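Local coordinates for bromodomain factor 2 protein (PDB 6NIM) that probably recognises acetylated lysines, as on histone tails, through a bromodomain and so takes part in chromatin signalling in Trypanosoma cruzi, at residues D25-K28 / L29-H33; Y66-D69 / A70-Q73; V76-M79 / I80-L84; Y86-K89 / G90-W93. All coordinates share one frame; numbering follows the deposited sequence.

Contact 1. Residues D25-K28 / L29-H33; sequences DKDK and LKMFH. With SO4 (sulfate ion), chain D.
With chi1 at -180°, D27 swings its carboxylate away from its own backbone N and toward the following turn, within bonding distance of the N-H groups of M31 and F32. OD1 takes the M31 N-H on its syn lone pair (OD1 to M31 N 2.9 Å), while OD2 receives F32 N at 2.7 Å, also on the syn side but 22° out of the carboxylate plane. A third bond belongs to the backbone: K30 N donates to D27 O at 3.0 Å, closing a type I beta turn from D27 to K30. One buried aspartate thus pins the loop that leaves helix 13-26, and the M31 and F32 N-H groups, with Q96 NE2, hold the carboxylate's rotation. H33 folds back beside it, CD2 lying 3.2 Å from D27 OD2, while ND1 donates to a sulfate at the ring edge, probably from the crystallisation liquor (ND1 to O2 2.7 Å). NE2 of the same ring is bonded to W24 O, so both ring nitrogens are engaged. Q96, which donates to D27 OD1, belongs to helix 92-110, and F32 packs against M79 and A83 of helix 69-86, tying this all-helical domain's loop to two of its helices.

Contact 2. Residues Y66-D69 / A70-Q73; sequences YDSD and ADVQ
S68 OG and the backbone N of D71 make the central bond here, 3.2 Å long with an N-H...O angle of 159°. The serine hydroxyl reaches that N-H because chi1 of 72° holds OG between the serine's own N and carbonyl carbon, turned toward the first turn of the helix. D71 OD2 takes a weak bond from D67 N at 3.2 Å, and a water also bridges them, its bond to D71 OD2 weak. D67 CB also lies against this oxygen. The two carboxylates stand close, D67 OD2 to D71 OD2 4.3 Å, which would probably disfavour both being charged without screening. This is the N-cap of helix 69-86, with S68 as the capping residue; a weak V72 N to S68 O bond comes first, then the firmer Q73 N to D69 O at 3.0 Å, and a second water links D69 O to Q73 NE2. Y66 packs against the first turn. Its CB and ring carbons CG and CD2 rest on V72 CG2, CD2 at 3.7 Å, the two side chains crossing at about a right angle, while D71 CB approaches CD1. Further out, I57 and I61 of helix 54-62 back the tyrosine, D69 OD1 accepts from D12 N, and Q73 NE2 donates to S114 O. D71 OD1 receives a weak bond from N49 ND2 of the second subunit.

Contact 3. Residues V76-M79 / I80-L84; sequences VAQM and IANAL
V76 to M79 and I80 to L84 are successive turns of helix 69-86, one of the long helices of the bromodomain bundle, and the backbone joins them by the regular alpha-helical series: I80 N to V76 O at 3.0 Å, A81 N to A77 O at 2.8 Å and N82 N to Q78 O at 2.9 Å, with A83 N to M79 O weaker. The apolar contacts come next. V76 and I80 run side by side and point the same way, CG1 of the valine 3.9 Å from CD1 of the isoleucine; M79 CE reaches I80 CG1 more loosely. That flank is buried: F19 and L23 of helix 13-26 and I57 of helix 54-62 cover V76, and L54 of helix 54-62 meets M79. The polar side chains, Q78 and N82, sit one turn apart and join their amides in an i to i+4 bond. N82 is further anchored through ND2, which donates to Y50 O and so sets how its amide is turned. The bend of Q78 at chi2 (71°) brings NE2 round to N82 OD1 at 2.8 Å; the oxygen lies close to the glutamine amide plane, whereas NE2 stands 38° out of the asparagine's carbonyl plane.

Contact 4. Residues Y86-K89 / G90-W93; sequences YNAK and GTEW. With SO4 (sulfate ion), chain C.
A88 O is gripped twice by one residue: T91 gives it both its backbone N-H and its hydroxyl, with N and OG1 each 3.1 Å from the carbonyl oxygen. The two donors come in differently. OG1 lies in the carbonyl plane, while T91 N is tilted 26° from it. Chi1 of 72° places OG1 between the threonine's N and carbonyl carbon, and CG2 packs beside A88 O at 3.4 Å. The N-H bond closes a type II beta turn from A88 to T91, with G90 in its third position at a positive phi (109°), where a CB would be jammed against K89 O. The turn joins helix 69-86 to helix 92-110, the BC loop of the four-helix bromodomain bundle, and T91 is the N-cap of the second helix: its OG1, besides donating to A88 O, accepts from H94 N. N87, the first residue to leave helix 69-86, probably corresponds to the asparagine that binds the acetyl-lysine carbonyl in this family. Its OD1 comes to 3.6 Å from W93 CB, the side chains crossing at about a right angle with the amide and indole planes not far from parallel. N87 ND2 turns back to bond A83 O, and the indole leads away to L29 and M31 of the loop after helix 13-26. At the second position of the turn, K89 N donates to a sulfate oxygen, O3, at 2.6 Å, the ion probably coming from the crystallisation liquor. The lysine's NZ pairs with D118 of the second subunit in a salt bridge.

Contact 3 is the buried one, contact 4 lies at the surface, and contacts 1 and 2 are partly buried. Contacts 2 and 3 share helix 69-86, whose start is capped in 66-73 and whose second half is packed in 76-84; contact 4 carries the chain from its end into helix 92-110. Contacts 1 and 2 stand on opposite sides of the chain's centre, about 21 Å between centres. Contact 1 meets both contact 3, through F32 and M31, and contact 4, through L29 and M31. Chemistry follows place: aliphatic packing inside, with an amide pair at its partly exposed side, but carboxylates and hydroxyls gripping backbone N-H and C=O groups where helices start or stop.

Contact 1. Residues D25-K28 / L29-H33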
loop_
_atom_site.group_PDB
_atom_site.type_symbol
_atom_site.label_atom_id
_atom_site.label_comp_id
_atom_site.label_asym_id
_atom_site.label_seq_id
_atom_site.Cartn_x
_atom_site.Cartn_y
_atom_site.Cartn_z
ATOM N N ASP A 25 -4.109 18.530 -11.843
ATOM C CA ASP A 25 -3.548 19.475 -12.842
ATOM C C ASP A 25 -2.230 18.925 -13.386
ATOM O O ASP A 25 -1.908 19.197 -14.553
ATOM C CB ASP A 25 -3.370 20.858 -12.240
ATOM C CG ASP A 25 -4.670 21.642 -12.106
ATOM O OD1 ASP A 25 -5.669 21.201 -12.662
ATOM O OD2 ASP A 25 -4.668 22.661 -11.415
ATOM N N LYS A 26 -1.525 18.125 -12.595
ATOM C CA LYS A 26 -0.238 17.533 -13.025
ATOM C C LYS A 26 -0.473 16.240 -13.799
ATOM O O LYS A 26 0.537 15.706 -14.354
ATOM C CB LYS A 26 0.667 17.320 -11.806
ATOM C CG LYS A 26 1.264 18.612 -11.268
ATOM C CD LYS A 26 2.033 18.410 -9.973
ATOM C CE LYS A 26 2.036 19.634 -9.076
ATOM N NZ LYS A 26 3.107 20.598 -9.433
ATOM N N ASP A 27 -1.705 15.713 -13.796
ATOM C CA ASP A 27 -2.090 14.472 -14.516
ATOM C C ASP A 27 -2.306 14.795 -16.011
ATOM O O ASP A 27 -3.436 14.889 -16.439
ATOM C CB ASP A 27 -3.323 13.834 -13.871
ATOM C CG ASP A 27 -3.804 12.548 -14.523
ATOM O OD1 ASP A 27 -3.113 12.033 -15.456
ATOM O OD2 ASP A 27 -4.883 12.078 -14.136
ATOM N N LYS A 28 -1.243 14.870 -16.802
ATOM C CA LYS A 28 -1.319 15.350 -18.217
ATOM C C LYS A 28 -2.111 14.354 -19.062
ATOM O O LYS A 28 -2.938 14.807 -19.881
ATOM C CB LYS A 28 0.084 15.553 -18.794
ATOM C CG LYS A 28 0.975 16.462 -17.965
ATOM C CD LYS A 28 0.572 17.923 -17.953
ATOM C CE LYS A 28 -0.633 18.219 -17.081
ATOM N NZ LYS A 28 -0.614 19.615 -16.600
ATOM N N LEU A 29 -1.947 13.056 -18.813
ATOM C CA LEU A 29 -2.672 11.982 -19.537
ATOM C C LEU A 29 -4.132 11.881 -19.064
ATOM O O LEU A 29 -4.899 11.159 -19.688
ATOM C CB LEU A 29 -1.903 10.674 -19.372
ATOM C CG LEU A 29 -0.560 10.630 -20.094
ATOM C CD1 LEU A 29 0.239 9.399 -19.679
ATOM C CD2 LEU A 29 -0.762 10.636 -21.611
ATOM N N LYS A 30 -4.508 12.551 -17.981
ATOM C CA LYS A 30 -5.844 12.434 -17.347
ATOM C C LYS A 30 -6.149 10.972 -16.974
ATOM O O LYS A 30 -7.324 10.537 -17.024
ATOM C CB LYS A 30 -6.885 13.028 -18.295
ATOM C CG LYS A 30 -6.594 14.454 -18.721
ATOM C CD LYS A 30 -7.763 15.063 -19.474
ATOM C CE LYS A 30 -7.379 16.362 -20.140
ATOM N NZ LYS A 30 -7.056 17.398 -19.136
ATOM N N MET A 31 -5.124 10.216 -16.595
ATOM C CA MET A 31 -5.243 8.762 -16.362
ATOM C C MET A 31 -5.728 8.499 -14.927
ATOM O O MET A 31 -6.078 7.357 -14.605
ATOM C CB MET A 31 -3.890 8.089 -16.614
ATOM C CG MET A 31 -2.812 8.560 -15.684
ATOM S SD MET A 31 -1.203 7.798 -16.028
ATOM C CE MET A 31 -1.471 6.141 -15.392
ATOM N N PHE A 32 -5.776 9.534 -14.087
ATOM C CA PHE A 32 -6.171 9.428 -12.662
ATOM C C PHE A 32 -7.453 10.234 -12.378
ATOM O O PHE A 32 -7.864 10.300 -11.213
ATOM C CB PHE A 32 -5.047 9.958 -11.767
ATOM C CG PHE A 32 -3.728 9.229 -11.829
ATOM C CD1 PHE A 32 -3.646 7.858 -11.618
ATOM C CD2 PHE A 32 -2.560 9.932 -12.096
ATOM C CE1 PHE A 32 -2.424 7.208 -11.654
ATOM C CE2 PHE A 32 -1.337 9.280 -12.115
ATOM C CZ PHE A 32 -1.271 7.926 -11.901
ATOM N N HIS A 33 -8.067 10.856 -13.382
ATOM C CA HIS A 33 -9.191 11.789 -13.123
ATOM C C HIS A 33 -10.440 11.013 -12.693
ATOM O O HIS A 33 -11.205 11.557 -11.892
ATOM C CB HIS A 33 -9.453 12.738 -14.303
ATOM C CG HIS A 33 -8.475 13.849 -14.429
ATOM N ND1 HIS A 33 -8.617 14.847 -15.380
ATOM C CD2 HIS A 33 -7.329 14.113 -13.766
ATOM C CE1 HIS A 33 -7.598 15.675 -15.303
ATOM N NE2 HIS A 33 -6.800 15.256 -14.306
HETATM S S SO4 D . -11.368 15.582 -17.438
HETATM O O1 SO4 D . -12.629 15.985 -16.886
HETATM O O2 SO4 D . -10.919 14.386 -16.774
HETATM O O3 SO4 D . -10.391 16.644 -17.248
HETATM O O4 SO4 D . -11.513 15.306 -18.842
HETATM O O HOH W 1 -4.781 17.650 -16.572
#

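Contact 2. Residues Y66-D69 / A70-Q73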
loop_
_atom_site.group_PDB
_atom_site.type_symbol
_atom_site.label_atom_id
_atom_site.label_comp_id
_atom_site.label_asym_id
_atom_site.label_seq_id
_atom_site.Cartn_x
_atom_site.Cartn_y
_atom_site.Cartn_z
ATOM N N TYR A 66 -12.516 9.626 4.781
ATOM C CA TYR A 66 -11.129 9.451 5.285
ATOM C C TYR A 66 -11.035 9.983 6.717
ATOM O O TYR A 66 -11.566 11.063 7.013
ATOM C CB TYR A 66 -10.110 10.136 4.373
ATOM C CG TYR A 66 -10.139 9.603 2.972
ATOM C CD1 TYR A 66 -9.826 8.284 2.729
ATOM C CD2 TYR A 66 -10.552 10.387 1.907
ATOM C CE1 TYR A 66 -9.836 7.764 1.448
ATOM C CE2 TYR A 66 -10.570 9.886 0.620
ATOM C CZ TYR A 66 -10.208 8.572 0.389
ATOM O OH TYR A 66 -10.286 8.070 -0.871
ATOM N N ASP A 67 -10.368 9.236 7.594
ATOM C CA ASP A 67 -10.249 9.621 9.029
ATOM C C ASP A 67 -9.104 10.618 9.224
ATOM O O ASP A 67 -9.105 11.287 10.237
ATOM C CB ASP A 67 -10.005 8.399 9.918
ATOM C CG ASP A 67 -11.189 7.450 10.010
ATOM O OD1 ASP A 67 -12.339 7.917 9.923
ATOM O OD2 ASP A 67 -10.944 6.252 10.166
ATOM N N SER A 68 -8.116 10.659 8.325
ATOM C CA SER A 68 -6.864 11.424 8.541
ATOM C C SER A 68 -6.217 11.819 7.206
ATOM O O SER A 68 -6.517 11.204 6.172
ATOM C CB SER A 68 -5.907 10.609 9.370
ATOM O OG SER A 68 -5.386 9.546 8.591
ATOM N N ASP A 69 -5.312 12.784 7.266
ATOM C CA ASP A 69 -4.433 13.189 6.133
ATOM C C ASP A 69 -3.653 11.959 5.632
ATOM O O ASP A 69 -3.515 11.771 4.425
ATOM C CB ASP A 69 -3.504 14.309 6.580
ATOM C CG ASP A 69 -4.257 15.571 6.962
ATOM O OD1 ASP A 69 -5.467 15.634 6.710
ATOM O OD2 ASP A 69 -3.611 16.502 7.461
ATOM N N ALA A 70 -3.206 11.102 6.543
ATOM C CA ALA A 70 -2.423 9.888 6.196
ATOM C C ALA A 70 -3.237 8.983 5.270
ATOM O O ALA A 70 -2.649 8.486 4.278
ATOM C CB ALA A 70 -2.005 9.153 7.455
ATOM N N ASP A 71 -4.517 8.775 5.589
ATOM C CA ASP A 71 -5.462 7.928 4.819
ATOM C C ASP A 71 -5.617 8.482 3.400
ATOM O O ASP A 71 -5.730 7.669 2.450
ATOM C CB ASP A 71 -6.832 7.855 5.475
ATOM C CG ASP A 71 -6.831 7.121 6.810
ATOM O OD1 ASP A 71 -5.946 6.269 7.007
ATOM O OD2 ASP A 71 -7.726 7.416 7.631
ATOM N N VAL A 72 -5.636 9.808 3.253
ATOM C CA VAL A 72 -5.766 10.436 1.907
ATOM C C VAL A 72 -4.484 10.167 1.110
ATOM O O VAL A 72 -4.561 9.767 -0.064
ATOM C CB VAL A 72 -6.082 11.936 2.025
ATOM C CG1 VAL A 72 -6.046 12.603 0.673
ATOM C CG2 VAL A 72 -7.437 12.120 2.692
ATOM N N GLN A 73 -3.329 10.328 1.753
ATOM C CA GLN A 73 -2.029 10.062 1.085
ATOM C C GLN A 73 -1.944 8.594 0.663
ATOM O O GLN A 73 -1.490 8.338 -0.444
ATOM C CB GLN A 73 -0.863 10.449 1.983
ATOM C CG GLN A 73 -0.809 11.942 2.181
ATOM C CD GLN A 73 0.251 12.342 3.159
ATOM O OE1 GLN A 73 1.347 11.778 3.165
ATOM N NE2 GLN A 73 -0.068 13.369 3.929
HETATM O O HOH W 2 -9.973 6.514 6.540
HETATM O O HOH W 3 -3.164 14.145 3.133
#

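Contact 3. Residues V76-M79 / I80-L84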
loop_
_atom_site.group_PDB
_atom_site.type_symbol
_atom_site.label_atom_id
_atom_site.label_comp_id
_atom_site.label_asym_id
_atom_site.label_seq_id
_atom_site.Cartn_x
_atom_site.Cartn_y
_atom_site.Cartn_z
ATOM N N VAL A 76 -4.067 8.006 -2.437
ATOM C CA VAL A 76 -3.315 8.477 -3.627
ATOM C C VAL A 76 -2.219 7.454 -3.959
ATOM O O VAL A 76 -2.038 7.092 -5.151
ATOM C CB VAL A 76 -2.728 9.871 -3.355
ATOM C CG1 VAL A 76 -1.690 10.249 -4.393
ATOM C CG2 VAL A 76 -3.826 10.911 -3.276
ATOM N N ALA A 77 -1.506 6.961 -2.951
ATOM C CA ALA A 77 -0.453 5.936 -3.181
ATOM C C ALA A 77 -1.081 4.708 -3.859
ATOM O O ALA A 77 -0.518 4.146 -4.851
ATOM C CB ALA A 77 0.206 5.609 -1.867
ATOM N N GLN A 78 -2.269 4.279 -3.415
ATOM C CA GLN A 78 -2.892 3.049 -3.971
ATOM C C GLN A 78 -3.260 3.296 -5.429
ATOM O O GLN A 78 -3.069 2.405 -6.272
ATOM C CB GLN A 78 -4.128 2.611 -3.171
ATOM C CG GLN A 78 -4.778 1.374 -3.774
ATOM C CD GLN A 78 -3.900 0.186 -3.533
ATOM O OE1 GLN A 78 -3.645 -0.133 -2.376
ATOM N NE2 GLN A 78 -3.427 -0.453 -4.606
ATOM N N MET A 79 -3.771 4.484 -5.727
ATOM C CA MET A 79 -4.096 4.921 -7.105
ATOM C C MET A 79 -2.851 4.801 -7.985
ATOM O O MET A 79 -2.936 4.288 -9.116
ATOM C CB MET A 79 -4.578 6.372 -7.087
ATOM C CG MET A 79 -4.943 6.898 -8.453
ATOM S SD MET A 79 -5.291 8.667 -8.311
ATOM C CE MET A 79 -3.653 9.350 -8.118
ATOM N N ILE A 80 -1.726 5.299 -7.502
ATOM C CA ILE A 80 -0.453 5.282 -8.289
ATOM C C ILE A 80 -0.005 3.824 -8.440
ATOM O O ILE A 80 0.391 3.446 -9.547
ATOM C CB ILE A 80 0.598 6.174 -7.601
ATOM C CG1 ILE A 80 0.146 7.649 -7.609
ATOM C CG2 ILE A 80 1.962 5.991 -8.242
ATOM C CD1 ILE A 80 0.949 8.562 -6.756
ATOM N N ALA A 81 -0.006 3.034 -7.355
ATOM C CA ALA A 81 0.416 1.608 -7.399
ATOM C C ALA A 81 -0.430 0.860 -8.434
ATOM O O ALA A 81 0.117 0.054 -9.202
ATOM C CB ALA A 81 0.308 0.988 -6.001
ATOM N N ASN A 82 -1.733 1.143 -8.490
ATOM C CA ASN A 82 -2.656 0.471 -9.437
ATOM C C ASN A 82 -2.121 0.666 -10.861
ATOM O O ASN A 82 -2.117 -0.297 -11.661
ATOM C CB ASN A 82 -4.089 0.974 -9.258
ATOM C CG ASN A 82 -4.741 0.531 -7.959
ATOM O OD1 ASN A 82 -4.256 -0.365 -7.267
ATOM N ND2 ASN A 82 -5.873 1.142 -7.629
ATOM N N ALA A 83 -1.729 1.895 -11.177
ATOM C CA ALA A 83 -1.303 2.296 -12.532
ATOM C C ALA A 83 0.053 1.636 -12.832
ATOM O O ALA A 83 0.252 1.229 -13.987
ATOM C CB ALA A 83 -1.256 3.790 -12.655
ATOM N N LEU A 84 0.940 1.561 -11.844
ATOM C CA LEU A 84 2.270 0.904 -12.016
ATOM C C LEU A 84 2.078 -0.605 -12.231
ATOM O O LEU A 84 2.792 -1.169 -13.101
ATOM C CB LEU A 84 3.163 1.219 -10.818
ATOM C CG LEU A 84 3.703 2.641 -10.845
ATOM C CD1 LEU A 84 4.315 3.012 -9.520
ATOM C CD2 LEU A 84 4.678 2.841 -12.021
#

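Contact 4. Residues Y86-K89 / G90-W93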
loop_
_atom_site.group_PDB
_atom_site.type_symbol
_atom_site.label_atom_id
_atom_site.label_comp_id
_atom_site.label_asym_id
_atom_site.label_seq_id
_atom_site.Cartn_x
_atom_site.Cartn_y
_atom_site.Cartn_z
ATOM N N TYR A 86 -0.846 -2.137 -13.445
ATOM C CA TYR A 86 -1.721 -2.421 -14.604
ATOM C C TYR A 86 -1.036 -2.058 -15.917
ATOM O O TYR A 86 -1.192 -2.836 -16.880
ATOM C CB TYR A 86 -3.073 -1.699 -14.498
ATOM C CG TYR A 86 -3.950 -2.035 -15.664
ATOM C CD1 TYR A 86 -4.605 -3.256 -15.714
ATOM C CD2 TYR A 86 -4.034 -1.190 -16.767
ATOM C CE1 TYR A 86 -5.388 -3.599 -16.807
ATOM C CE2 TYR A 86 -4.832 -1.513 -17.856
ATOM C CZ TYR A 86 -5.496 -2.734 -17.876
ATOM O OH TYR A 86 -6.255 -3.083 -18.962
ATOM N N ASN A 87 -0.319 -0.935 -15.969
ATOM C CA ASN A 87 0.307 -0.438 -17.224
ATOM C C ASN A 87 1.696 -1.060 -17.340
ATOM O O ASN A 87 2.429 -1.086 -16.346
ATOM C CB ASN A 87 0.312 1.088 -17.253
ATOM C CG ASN A 87 -1.093 1.655 -17.265
ATOM O OD1 ASN A 87 -1.791 1.577 -18.280
ATOM N ND2 ASN A 87 -1.509 2.215 -16.139
ATOM N N ALA A 88 2.019 -1.627 -18.505
ATOM C CA ALA A 88 3.317 -2.278 -18.747
ATOM C C ALA A 88 4.455 -1.246 -18.713
ATOM O O ALA A 88 4.310 -0.127 -19.229
ATOM C CB ALA A 88 3.254 -3.014 -20.064
ATOM N N LYS A 89 5.591 -1.634 -18.130
ATOM C CA LYS A 89 6.799 -0.802 -18.141
ATOM C C LYS A 89 7.104 -0.495 -19.599
ATOM O O LYS A 89 7.081 -1.418 -20.459
ATOM C CB LYS A 89 7.981 -1.483 -17.432
ATOM C CG LYS A 89 9.175 -0.569 -17.212
ATOM C CD LYS A 89 10.234 -1.138 -16.257
ATOM C CE LYS A 89 11.406 -0.212 -16.017
ATOM N NZ LYS A 89 11.009 1.136 -15.526
ATOM N N GLY A 90 7.416 0.752 -19.869
ATOM C CA GLY A 90 7.697 1.237 -21.225
ATOM C C GLY A 90 6.589 2.119 -21.749
ATOM O O GLY A 90 6.872 2.917 -22.682
ATOM N N THR A 91 5.360 2.000 -21.232
ATOM C CA THR A 91 4.236 2.834 -21.748
ATOM C C THR A 91 4.268 4.211 -21.089
ATOM O O THR A 91 4.868 4.366 -19.988
ATOM C CB THR A 91 2.855 2.200 -21.575
ATOM O OG1 THR A 91 2.533 2.241 -20.185
ATOM C CG2 THR A 91 2.812 0.793 -22.122
ATOM N N GLU A 92 3.646 5.191 -21.739
ATOM C CA GLU A 92 3.596 6.585 -21.228
ATOM C C GLU A 92 2.773 6.614 -19.928
ATOM O O GLU A 92 3.123 7.410 -19.036
ATOM C CB GLU A 92 3.125 7.534 -22.331
ATOM C CG GLU A 92 4.259 7.983 -23.256
ATOM C CD GLU A 92 5.480 8.599 -22.565
ATOM O OE1 GLU A 92 5.395 9.766 -22.123
ATOM O OE2 GLU A 92 6.499 7.902 -22.408
ATOM N N TRP A 93 1.767 5.745 -19.799
ATOM C CA TRP A 93 0.900 5.636 -18.586
ATOM C C TRP A 93 1.738 5.107 -17.414
ATOM O O TRP A 93 1.749 5.722 -16.316
ATOM C CB TRP A 93 -0.303 4.761 -18.919
ATOM C CG TRP A 93 -1.138 5.400 -19.981
ATOM C CD1 TRP A 93 -2.102 6.357 -19.837
ATOM C CD2 TRP A 93 -0.997 5.186 -21.394
ATOM N NE1 TRP A 93 -2.571 6.740 -21.066
ATOM C CE2 TRP A 93 -1.910 6.040 -22.037
ATOM C CE3 TRP A 93 -0.162 4.370 -22.165
ATOM C CZ2 TRP A 93 -2.012 6.102 -23.426
ATOM C CZ3 TRP A 93 -0.284 4.415 -23.539
ATOM C CH2 TRP A 93 -1.195 5.269 -24.155
HETATM S S SO4 C . 5.964 -5.009 -16.765
HETATM O O1 SO4 C . 5.039 -6.031 -16.361
HETATM O O2 SO4 C . 6.225 -5.142 -18.173
HETATM O O3 SO4 C . 5.397 -3.713 -16.504
HETATM O O4 SO4 C . 7.190 -5.140 -16.009
#